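Acetyl-CoA acetyltransferase (Elizabethkingia anophelis NUHP1, PDB 6BN2) catalyses, as a member of the thiolase family, probably the reversible condensation of two acetyl-CoA molecules into acetoacetyl-CoA with release of coenzyme A. Local coordinates at residues A[22-27]-A[227-232]; A[31-36]-A[126-131]; A[299-304]-A[336-341]; A[306-309]-A[314-317]. All coordinates share one frame; numbering follows the deposited sequence. Where two conformers were deposited one is given.

Interaction 1 of 4, residues A[22-27]-A[227-232]; sequences MGSFMG and YKNVKF
S24 and N229 mark the closest backbone approach of 22-27 and 227-232, yet their CA atoms stay 8.9 Å apart. The gap rules out any main-chain pairing, and each segment turns on its own bonds. In 22-27 a type II turn runs from S24 to G27, closed by G27 N to S24 O at 2.8 Å, with M26 at a positive phi of 58° in its third position. In 227-232 N229 is the centre of an inverse gamma turn, whose V230 N to K228 O bond is weak at 3.1 Å.

Side chains alone bridge the remaining distance. S24 and N229 both direct CB at the other segment and place the next atom beside the backbone N, anti to the carbonyl carbon (chi1 -64° and -61°), which sets S24 OG 3.1 Å from N229 ND2. Because both residues have a second conformer, this approach is doubtful; it buries about 57 Å². The firmer partner of S24 OG is E226 OE1. E225 and D224 accept from the backbone N atoms of S24 and M22, so an acidic run just ahead of 227-232 follows this part of the chain closely.

G23 also pairs with D259 of the adjacent strand. The contact belongs to the thiolase fold: the long loop between strands 219-221 and 258-268 meets the end of strand 12-24, which lies beside 258-268 in the large mixed sheet.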
loop_
_atom_site.group_PDB
_atom_site.type_symbol
_atom_site.label_atom_id
_atom_site.label_comp_id
_atom_site.label_asym_id
_atom_site.label_seq_id
_atom_site.Cartn_x
_atom_site.Cartn_y
_atom_site.Cartn_z
ATOM N N MET A 22 -14.103 18.041 0.988
ATOM C CA MET A 22 -12.879 18.092 0.208
ATOM C C MET A 22 -12.413 19.530 0.089
ATOM O O MET A 22 -13.197 20.418 -0.252
ATOM C CB MET A 22 -13.079 17.445 -1.159
ATOM C CG MET A 22 -13.184 15.944 -1.010
ATOM S SD MET A 22 -13.499 15.106 -2.540
ATOM C CE MET A 22 -15.271 15.310 -2.696
ATOM N N GLY A 23 -11.143 19.754 0.405
ATOM C CA GLY A 23 -10.551 21.068 0.268
ATOM C C GLY A 23 -9.892 21.243 -1.092
ATOM O O GLY A 23 -9.454 20.280 -1.729
ATOM N N SER A 24 -9.833 22.489 -1.531
ATOM C CA SER A 24 -9.180 22.847 -2.781
ATOM C C SER A 24 -7.667 22.844 -2.596
ATOM O O SER A 24 -7.157 22.918 -1.477
ATOM C CB SER A 24 -9.639 24.229 -3.263
ATOM O OG SER A 24 -11.020 24.231 -3.573
ATOM N N PHE A 25 -6.955 22.786 -3.717
ATOM C CA PHE A 25 -5.493 22.775 -3.691
ATOM C C PHE A 25 -4.990 24.058 -3.035
ATOM O O PHE A 25 -5.378 25.163 -3.435
ATOM C CB PHE A 25 -4.968 22.657 -5.122
ATOM C CG PHE A 25 -3.490 22.358 -5.227
ATOM C CD1 PHE A 25 -2.659 23.182 -5.966
ATOM C CD2 PHE A 25 -2.944 21.242 -4.603
ATOM C CE1 PHE A 25 -1.301 22.891 -6.079
ATOM C CE2 PHE A 25 -1.592 20.960 -4.714
ATOM C CZ PHE A 25 -0.777 21.790 -5.452
ATOM N N MET A 26 -4.107 23.905 -2.034
ATOM C CA MET A 26 -3.610 25.002 -1.200
ATOM C C MET A 26 -4.744 25.746 -0.498
ATOM O O MET A 26 -4.584 26.923 -0.122
ATOM C CB MET A 26 -2.754 25.981 -2.015
ATOM C CG MET A 26 -1.744 25.301 -2.917
ATOM S SD MET A 26 -0.560 24.278 -2.056
ATOM C CE MET A 26 0.273 25.488 -1.041
ATOM N N GLY A 27 -5.870 25.071 -0.290
ATOM C CA GLY A 27 -7.082 25.667 0.262
ATOM C C GLY A 27 -7.271 25.363 1.732
ATOM O O GLY A 27 -6.308 25.329 2.510
ATOM N N TYR A 227 -16.730 23.077 -5.552
ATOM C CA TYR A 227 -17.820 23.255 -6.512
ATOM C C TYR A 227 -18.274 24.700 -6.597
ATOM O O TYR A 227 -18.993 25.066 -7.540
ATOM C CB TYR A 227 -19.002 22.331 -6.168
ATOM C CG TYR A 227 -19.878 22.786 -5.026
ATOM C CD1 TYR A 227 -20.979 23.612 -5.263
ATOM C CD2 TYR A 227 -19.634 22.390 -3.713
ATOM C CE1 TYR A 227 -21.798 24.036 -4.240
ATOM C CE2 TYR A 227 -20.461 22.817 -2.669
ATOM C CZ TYR A 227 -21.543 23.639 -2.944
ATOM O OH TYR A 227 -22.379 24.076 -1.942
ATOM N N LYS A 228 -17.872 25.528 -5.639
ATOM C CA LYS A 228 -18.102 26.959 -5.728
ATOM C C LYS A 228 -17.035 27.675 -6.553
ATOM O O LYS A 228 -17.224 28.846 -6.892
ATOM C CB LYS A 228 -18.194 27.527 -4.313
ATOM C CG LYS A 228 -19.467 27.086 -3.603
ATOM C CD LYS A 228 -19.408 27.294 -2.098
ATOM C CE LYS A 228 -18.700 26.132 -1.415
ATOM N NZ LYS A 228 -18.898 26.133 0.063
ATOM N N ASN A 229 -15.939 26.998 -6.909
ATOM C CA ASN A 229 -14.870 27.587 -7.721
ATOM C C ASN A 229 -15.155 27.340 -9.202
ATOM O O ASN A 229 -14.510 26.523 -9.868
ATOM C CB ASN A 229 -13.515 27.006 -7.339
ATOM C CG ASN A 229 -13.144 27.271 -5.905
ATOM O OD1 ASN A 229 -13.609 28.233 -5.297
ATOM N ND2 ASN A 229 -12.283 26.419 -5.353
ATOM N N VAL A 230 -16.142 28.064 -9.717
ATOM C CA VAL A 230 -16.536 27.918 -11.112
ATOM C C VAL A 230 -17.156 29.227 -11.573
ATOM O O VAL A 230 -17.865 29.895 -10.816
ATOM C CB VAL A 230 -17.510 26.732 -11.305
ATOM C CG1 VAL A 230 -18.844 27.000 -10.596
ATOM C CG2 VAL A 230 -17.718 26.444 -12.789
ATOM N N LYS A 231 -16.864 29.603 -12.811
ATOM C CA LYS A 231 -17.517 30.726 -13.478
ATOM C C LYS A 231 -18.074 30.157 -14.777
ATOM O O LYS A 231 -17.319 29.918 -15.724
ATOM C CB LYS A 231 -16.543 31.873 -13.719
ATOM N N PHE A 232 -19.392 29.926 -14.815
ATOM C CA PHE A 232 -19.975 29.160 -15.915
ATOM C C PHE A 232 -19.759 29.847 -17.257
ATOM O O PHE A 232 -19.523 29.177 -18.270
ATOM C CB PHE A 232 -21.467 28.928 -15.670
ATOM C CG PHE A 232 -21.758 27.990 -14.530
ATOM C CD1 PHE A 232 -21.494 26.638 -14.648
ATOM C CD2 PHE A 232 -22.290 28.462 -13.337
ATOM C CE1 PHE A 232 -21.759 25.765 -13.601
ATOM C CE2 PHE A 232 -22.556 27.595 -12.285
ATOM C CZ PHE A 232 -22.288 26.242 -12.423
#

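Interaction 2 of 4, residues A[31-36]-A[126-131]; sequences GVPATQ and MSQVPH
Q128 reaches P33 and G31 through an almost fully stretched side chain: chi1 of -70° sets CG beside the backbone N, chi2 of -169° extends the chain, and chi3 of 1° turns OE1 back to the side of CB while NE2 points onward. The amide is thereby delivered to the start of helix 34-48 in the N-terminal part of the thiolase fold, where P33 holds the N-cap position.

The two ends of the amide have different tasks. OE1 rests against the proline, 3.4 Å from P33 CA and 3.7 Å from P33 CB, and NE2 lies 3.5 Å from G31 C. No direct hydrogen bond joins 31-36 to 126-131, but NE2 donates to S30 O immediately before the first segment, which fixes the sense of the amide. N125 ties both sides as well, giving ND2 to V32 O and accepting weakly from Q128 N.

Beyond Q128 the chain runs to the interface with the second subunit: V129 O receives R136 NH2 of that subunit, and H131 pairs with one of its strands.

Water fills in where direct bonds are absent. One molecule donates to G31 O at 3.2 Å and accepts only weakly from Q128 NE2. Another serves the first amide of the helix: it accepts from A34 N at 2.9 Å and donates to Q128 OE1, also at 2.9 Å.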
loop_
_atom_site.group_PDB
_atom_site.type_symbol
_atom_site.label_atom_id
_atom_site.label_comp_id
_atom_site.label_asym_id
_atom_site.label_seq_id
_atom_site.Cartn_x
_atom_site.Cartn_y
_atom_site.Cartn_z
ATOM N N GLY A 31 -3.328 22.874 5.474
ATOM C CA GLY A 31 -2.537 22.745 6.685
ATOM C C GLY A 31 -2.869 21.552 7.559
ATOM O O GLY A 31 -2.328 21.449 8.668
ATOM N N VAL A 32 -3.739 20.655 7.105
ATOM C CA VAL A 32 -4.170 19.490 7.865
ATOM C C VAL A 32 -3.603 18.256 7.164
ATOM O O VAL A 32 -4.077 17.894 6.079
ATOM C CB VAL A 32 -5.698 19.417 7.971
ATOM C CG1 VAL A 32 -6.118 18.226 8.811
ATOM C CG2 VAL A 32 -6.254 20.733 8.545
ATOM N N PRO A 33 -2.597 17.594 7.734
ATOM C CA PRO A 33 -1.932 16.484 7.022
ATOM C C PRO A 33 -2.893 15.372 6.635
ATOM O O PRO A 33 -3.904 15.138 7.296
ATOM C CB PRO A 33 -0.902 15.979 8.037
ATOM C CG PRO A 33 -0.647 17.125 8.954
ATOM C CD PRO A 33 -1.991 17.858 9.046
ATOM N N ALA A 34 -2.543 14.662 5.553
ATOM C CA ALA A 34 -3.366 13.550 5.095
ATOM C C ALA A 34 -3.708 12.588 6.229
ATOM O O ALA A 34 -4.846 12.110 6.327
ATOM C CB ALA A 34 -2.630 12.791 3.979
ATOM N N THR A 35 -2.726 12.259 7.076
ATOM C CA THR A 35 -2.979 11.289 8.143
ATOM C C THR A 35 -3.991 11.811 9.149
ATOM O O THR A 35 -4.754 11.022 9.716
ATOM C CB THR A 35 -1.675 10.908 8.855
ATOM O OG1 THR A 35 -1.013 12.089 9.324
ATOM C CG2 THR A 35 -0.732 10.124 7.904
ATOM N N GLN A 36 -4.009 13.131 9.382
ATOM C CA GLN A 36 -5.009 13.688 10.278
ATOM C C GLN A 36 -6.381 13.721 9.611
ATOM O O GLN A 36 -7.393 13.492 10.279
ATOM C CB GLN A 36 -4.569 15.074 10.747
ATOM C CG GLN A 36 -5.628 15.881 11.471
ATOM C CD GLN A 36 -6.123 15.294 12.782
ATOM O OE1 GLN A 36 -5.540 14.371 13.339
ATOM N NE2 GLN A 36 -7.214 15.865 13.300
ATOM N N MET A 126 -2.966 16.612 -1.179
ATOM C CA MET A 126 -2.147 16.917 -2.339
ATOM C C MET A 126 -1.401 18.229 -2.147
ATOM O O MET A 126 -0.293 18.379 -2.673
ATOM C CB MET A 126 -3.038 16.907 -3.576
ATOM C CG MET A 126 -3.658 15.512 -3.737
ATOM S SD MET A 126 -4.689 15.259 -5.201
ATOM C CE MET A 126 -3.460 15.193 -6.519
ATOM N N SER A 127 -1.959 19.144 -1.338
ATOM C CA SER A 127 -1.288 20.411 -1.037
ATOM C C SER A 127 0.066 20.199 -0.364
ATOM O O SER A 127 0.969 21.035 -0.506
ATOM C CB SER A 127 -2.166 21.267 -0.123
ATOM O OG SER A 127 -3.427 21.544 -0.702
ATOM N N GLN A 128 0.210 19.127 0.407
ATOM C CA GLN A 128 1.412 18.901 1.210
ATOM C C GLN A 128 2.416 17.962 0.552
ATOM O O GLN A 128 3.435 17.627 1.177
ATOM C CB GLN A 128 1.032 18.384 2.601
ATOM C CG GLN A 128 0.350 19.462 3.482
ATOM C CD GLN A 128 0.218 19.034 4.945
ATOM O OE1 GLN A 128 0.643 17.941 5.331
ATOM N NE2 GLN A 128 -0.396 19.895 5.759
ATOM N N VAL A 129 2.197 17.565 -0.695
ATOM C CA VAL A 129 3.151 16.636 -1.323
ATOM C C VAL A 129 4.452 17.380 -1.591
ATOM O O VAL A 129 4.413 18.495 -2.128
ATOM C CB VAL A 129 2.570 16.063 -2.617
ATOM C CG1 VAL A 129 3.598 15.169 -3.330
ATOM C CG2 VAL A 129 1.311 15.253 -2.295
ATOM N N PRO A 130 5.603 16.843 -1.218
ATOM C CA PRO A 130 6.847 17.599 -1.382
ATOM C C PRO A 130 7.369 17.547 -2.812
ATOM O O PRO A 130 6.851 16.844 -3.677
ATOM C CB PRO A 130 7.826 16.909 -0.419
ATOM C CG PRO A 130 7.259 15.576 -0.143
ATOM C CD PRO A 130 5.786 15.583 -0.466
ATOM N N HIS A 131 8.404 18.355 -3.046
ATOM C CA HIS A 131 9.332 18.190 -4.159
ATOM C C HIS A 131 10.511 17.322 -3.711
ATOM O O HIS A 131 10.841 17.257 -2.525
ATOM C CB HIS A 131 9.853 19.549 -4.639
ATOM C CG HIS A 131 8.867 20.340 -5.431
ATOM N ND1 HIS A 131 7.721 20.868 -4.879
ATOM C CD2 HIS A 131 8.864 20.701 -6.736
ATOM C CE1 HIS A 131 7.062 21.543 -5.808
ATOM N NE2 HIS A 131 7.731 21.449 -6.945
HETATM O O HOH W 1 0.647 20.384 8.587
HETATM O O HOH W 2 0.080 15.200 4.400
#

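Interaction 3 of 4, residues A[299-304]-A[336-341]; sequences APAKAL and KILGLD
The flat group that A301 offers to L338 is its own peptide carbonyl, with L338 CD2 lying 3.9 Å from A301 O. The side chain of F323, on strand 320-323, touches both P300 and L338 from outside the pair.

This is helix-to-helix packing in the C-terminal half of the thiolase fold, joining the N-terminal part of helix 300-311 to the last turn of helix 328-338. A301 is small enough for the CA atoms of A301 and L338 to close to 6.4 Å. Its CB meets two neighbours, I337 CG2 at 3.7 Å and L338 CG at 4.0 Å. P300, beside it, packs on C386, a predicted proton acceptor of the active site.

Helix 328-338 ends here in a Schellman motif, in which G339, with a phi of 72°, is the C-prime residue. G339 belongs to a calcium site seen in a crystal structure of this protein; here a calcium ion lies about 7 Å from the L338 side chain.

One turn further along, L304 places CG anti to its N (chi1 176°) and L338 swings CG beside its N (chi1 -65°), bringing L304 CD2 within 4.0 Å of L338 CD1.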
loop_
_atom_site.group_PDB
_atom_site.type_symbol
_atom_site.label_atom_id
_atom_site.label_comp_id
_atom_site.label_asym_id
_atom_site.label_seq_id
_atom_site.Cartn_x
_atom_site.Cartn_y
_atom_site.Cartn_z
ATOM N N ALA A 299 -10.712 1.825 -18.623
ATOM C CA ALA A 299 -10.664 0.605 -17.827
ATOM C C ALA A 299 -11.884 0.406 -16.922
ATOM O O ALA A 299 -12.221 -0.763 -16.660
ATOM C CB ALA A 299 -9.361 0.574 -16.998
ATOM N N PRO A 300 -12.572 1.439 -16.415
ATOM C CA PRO A 300 -13.782 1.150 -15.624
ATOM C C PRO A 300 -14.805 0.356 -16.408
ATOM O O PRO A 300 -15.515 -0.476 -15.825
ATOM C CB PRO A 300 -14.298 2.552 -15.247
ATOM C CG PRO A 300 -13.012 3.365 -15.147
ATOM C CD PRO A 300 -12.237 2.875 -16.356
ATOM N N ALA A 301 -14.897 0.584 -17.723
ATOM C CA ALA A 301 -15.842 -0.168 -18.551
ATOM C C ALA A 301 -15.439 -1.624 -18.717
ATOM O O ALA A 301 -16.277 -2.437 -19.130
ATOM C CB ALA A 301 -15.987 0.499 -19.922
ATOM N N LYS A 302 -14.178 -1.974 -18.415
ATOM C CA LYS A 302 -13.745 -3.368 -18.352
ATOM C C LYS A 302 -13.958 -3.972 -16.964
ATOM O O LYS A 302 -14.342 -5.145 -16.851
ATOM C CB LYS A 302 -12.264 -3.477 -18.751
ATOM C CG LYS A 302 -11.748 -4.920 -18.845
ATOM C CD LYS A 302 -10.264 -4.981 -19.218
ATOM C CE LYS A 302 -9.810 -6.431 -19.324
ATOM N NZ LYS A 302 -8.351 -6.551 -19.674
ATOM N N ALA A 303 -13.726 -3.192 -15.899
ATOM C CA ALA A 303 -13.829 -3.745 -14.546
ATOM C C ALA A 303 -15.276 -3.993 -14.138
ATOM O O ALA A 303 -15.573 -5.011 -13.501
ATOM C CB ALA A 303 -13.155 -2.809 -13.530
ATOM N N LEU A 304 -16.189 -3.068 -14.465
ATOM C CA LEU A 304 -17.565 -3.226 -13.990
ATOM C C LEU A 304 -18.224 -4.506 -14.502
ATOM O O LEU A 304 -18.845 -5.219 -13.694
ATOM C CB LEU A 304 -18.400 -1.981 -14.335
ATOM C CG LEU A 304 -19.873 -2.124 -13.941
ATOM C CD1 LEU A 304 -20.002 -2.323 -12.439
ATOM C CD2 LEU A 304 -20.641 -0.888 -14.370
ATOM N N LYS A 336 -20.693 6.205 -22.423
ATOM C CA LYS A 336 -20.949 5.897 -23.822
ATOM C C LYS A 336 -20.673 4.429 -24.122
ATOM O O LYS A 336 -21.449 3.772 -24.829
ATOM C CB LYS A 336 -20.059 6.802 -24.679
ATOM C CG LYS A 336 -20.580 7.217 -26.007
ATOM C CD LYS A 336 -19.557 8.154 -26.662
ATOM C CE LYS A 336 -19.986 8.560 -28.057
ATOM N NZ LYS A 336 -19.052 9.553 -28.646
ATOM N N ILE A 337 -19.565 3.908 -23.593
ATOM C CA ILE A 337 -19.165 2.530 -23.861
ATOM C C ILE A 337 -20.163 1.559 -23.258
ATOM O O ILE A 337 -20.535 0.565 -23.888
ATOM C CB ILE A 337 -17.749 2.287 -23.313
ATOM C CG1 ILE A 337 -16.735 3.078 -24.142
ATOM C CG2 ILE A 337 -17.414 0.787 -23.296
ATOM C CD1 ILE A 337 -15.355 3.136 -23.455
ATOM N N LEU A 338 -20.597 1.825 -22.027
ATOM C CA LEU A 338 -21.526 0.953 -21.320
ATOM C C LEU A 338 -22.980 1.254 -21.642
ATOM O O LEU A 338 -23.856 0.485 -21.233
ATOM C CB LEU A 338 -21.308 1.070 -19.804
ATOM C CG LEU A 338 -19.956 0.578 -19.302
ATOM C CD1 LEU A 338 -19.758 1.004 -17.838
ATOM C CD2 LEU A 338 -19.866 -0.934 -19.454
ATOM N N GLY A 339 -23.258 2.345 -22.349
ATOM C CA GLY A 339 -24.629 2.671 -22.693
ATOM C C GLY A 339 -25.441 3.142 -21.512
ATOM O O GLY A 339 -26.656 2.920 -21.473
ATOM N N LEU A 340 -24.806 3.797 -20.553
ATOM C CA LEU A 340 -25.495 4.173 -19.328
ATOM C C LEU A 340 -26.314 5.438 -19.511
ATOM O O LEU A 340 -25.933 6.359 -20.234
ATOM C CB LEU A 340 -24.506 4.386 -18.191
ATOM C CG LEU A 340 -23.584 3.204 -17.881
ATOM C CD1 LEU A 340 -22.755 3.536 -16.678
ATOM C CD2 LEU A 340 -24.394 1.944 -17.650
ATOM N N ASP A 341 -27.450 5.467 -18.828
ATOM C CA ASP A 341 -28.270 6.663 -18.720
ATOM C C ASP A 341 -27.584 7.664 -17.794
ATOM O O ASP A 341 -27.407 7.385 -16.609
ATOM C CB ASP A 341 -29.635 6.268 -18.167
ATOM C CG ASP A 341 -30.594 7.429 -18.059
ATOM O OD1 ASP A 341 -31.787 7.151 -17.806
ATOM O OD2 ASP A 341 -30.186 8.599 -18.248
#

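Interaction 4 of 4, residues A[306-309]-A[314-317]; sequences IALA and TIND
A helix-to-strand connection in the C-terminal half of the thiolase fold folds back here: after helix 300-311 the chain forms a short 3-10 segment, 315-317, before entering strand 320-323, and L308 packs against its beginning. The two backbones come closest at L308 and T314, whose CA atoms are 6.0 Å apart.

L308 carries the contact from the helix side. With CG beside the backbone N (chi1 -68°) and the chain extended beyond it, its two methyls lie side by side along one side of the T314–I315 peptide. CD1 lies 3.8 Å from I315 N and 4.1 Å from I315 CB, while CD2 comes to 4.1 Å from T314 O. The methyls therefore press mainly on main chain, and no hydrogen bond crosses between the segments.

Segment 314-317 is held by its own bonds. D317 N donates to T314 O at 2.9 Å, closing the turn, and the carboxylate of D317 returns to the same residue. T314 N donates almost straight (171°, 2.8 Å) to the anti lone pair of D317 OD2. T314 OG1 donates to that same D317 OD2 from well above the carboxylate plane, 67° out of it. D317 OD2 thus takes both the N-H and the hydroxyl of T314, two bonds that restrain the rotation of the T314 side chain.

L308 also packs on I318 and on V396 of strand 391-399, beside A307, which touches strands 391-399 and 281-290. The far end of I315 touches L340, just past the end of helix 328-338, so the contact sits between the sheet and the neighbouring helix end.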
loop_
_atom_site.group_PDB
_atom_site.type_symbol
_atom_site.label_atom_id
_atom_site.label_comp_id
_atom_site.label_asym_id
_atom_site.label_seq_id
_atom_site.Cartn_x
_atom_site.Cartn_y
_atom_site.Cartn_z
ATOM N N ILE A 306 -16.898 -7.339 -15.054
ATOM C CA ILE A 306 -16.374 -8.461 -14.275
ATOM C C ILE A 306 -17.081 -8.541 -12.931
ATOM O O ILE A 306 -17.491 -9.625 -12.486
ATOM C CB ILE A 306 -14.851 -8.341 -14.093
ATOM C CG1 ILE A 306 -14.152 -8.312 -15.453
ATOM C CG2 ILE A 306 -14.351 -9.519 -13.254
ATOM C CD1 ILE A 306 -12.655 -8.070 -15.354
ATOM N N ALA A 307 -17.224 -7.395 -12.264
ATOM C CA ALA A 307 -17.927 -7.371 -10.984
ATOM C C ALA A 307 -19.379 -7.797 -11.152
ATOM O O ALA A 307 -19.918 -8.533 -10.316
ATOM C CB ALA A 307 -17.839 -5.980 -10.347
ATOM N N LEU A 308 -20.036 -7.348 -12.225
ATOM C CA LEU A 308 -21.420 -7.770 -12.440
ATOM C C LEU A 308 -21.517 -9.274 -12.617
ATOM O O LEU A 308 -22.408 -9.914 -12.050
ATOM C CB LEU A 308 -22.019 -7.053 -13.650
ATOM C CG LEU A 308 -22.214 -5.550 -13.438
ATOM C CD1 LEU A 308 -22.641 -4.884 -14.754
ATOM C CD2 LEU A 308 -23.265 -5.316 -12.357
ATOM N N ALA A 309 -20.610 -9.864 -13.399
ATOM C CA ALA A 309 -20.672 -11.306 -13.605
ATOM C C ALA A 309 -20.455 -12.054 -12.295
ATOM O O ALA A 309 -21.111 -13.072 -12.033
ATOM C CB ALA A 309 -19.648 -11.736 -14.653
ATOM N N THR A 314 -26.886 -8.166 -14.118
ATOM C CA THR A 314 -26.647 -7.485 -15.377
ATOM C C THR A 314 -26.620 -5.988 -15.147
ATOM O O THR A 314 -27.023 -5.483 -14.095
ATOM C CB THR A 314 -27.726 -7.818 -16.410
ATOM O OG1 THR A 314 -28.971 -7.234 -15.985
ATOM C CG2 THR A 314 -27.893 -9.322 -16.554
ATOM N N ILE A 315 -26.172 -5.267 -16.173
ATOM C CA ILE A 315 -26.103 -3.817 -16.053
ATOM C C ILE A 315 -27.492 -3.223 -15.823
ATOM O O ILE A 315 -27.628 -2.208 -15.123
ATOM C CB ILE A 315 -25.387 -3.226 -17.285
ATOM C CG1 ILE A 315 -24.926 -1.799 -16.989
ATOM C CG2 ILE A 315 -26.271 -3.288 -18.515
ATOM C CD1 ILE A 315 -23.471 -1.565 -17.263
ATOM N N ASN A 316 -28.546 -3.869 -16.345
ATOM C CA ASN A 316 -29.917 -3.410 -16.121
ATOM C C ASN A 316 -30.366 -3.559 -14.675
ATOM O O ASN A 316 -31.357 -2.931 -14.284
ATOM C CB ASN A 316 -30.887 -4.172 -17.022
ATOM C CG ASN A 316 -31.121 -3.469 -18.344
ATOM O OD1 ASN A 316 -30.423 -2.507 -18.679
ATOM N ND2 ASN A 316 -32.108 -3.941 -19.101
ATOM N N ASP A 317 -29.688 -4.385 -13.879
ATOM C CA ASP A 317 -30.051 -4.548 -12.474
ATOM C C ASP A 317 -29.536 -3.421 -11.590
ATOM O O ASP A 317 -29.950 -3.328 -10.430
ATOM C CB ASP A 317 -29.516 -5.886 -11.957
ATOM C CG ASP A 317 -30.224 -7.074 -12.591
ATOM O OD1 ASP A 317 -31.472 -7.144 -12.532
ATOM O OD2 ASP A 317 -29.550 -7.940 -13.185
#

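Along the chain, interaction 1 encloses interaction 2, and interaction 3, opening later, encloses interaction 4. The first pair lies in the N-terminal part of the thiolase fold and the second in the C-terminal part. Interactions 1 and 2, with centres 17 Å apart, are joined by a probable hydrogen bond from M26 N to S127 OG, and both touch the second subunit. Interactions 3 and 4 share helix 300-311; their centres are 11 Å apart, and I315 CD1 meets L340 CD2 at 3.6 Å. Between the pairs, centres lie 28 to 38 Å apart. The two pairs therefore form separate clusters, nearest atoms about 17 Å or more apart; K302 of interaction 3 also touches the second subunit.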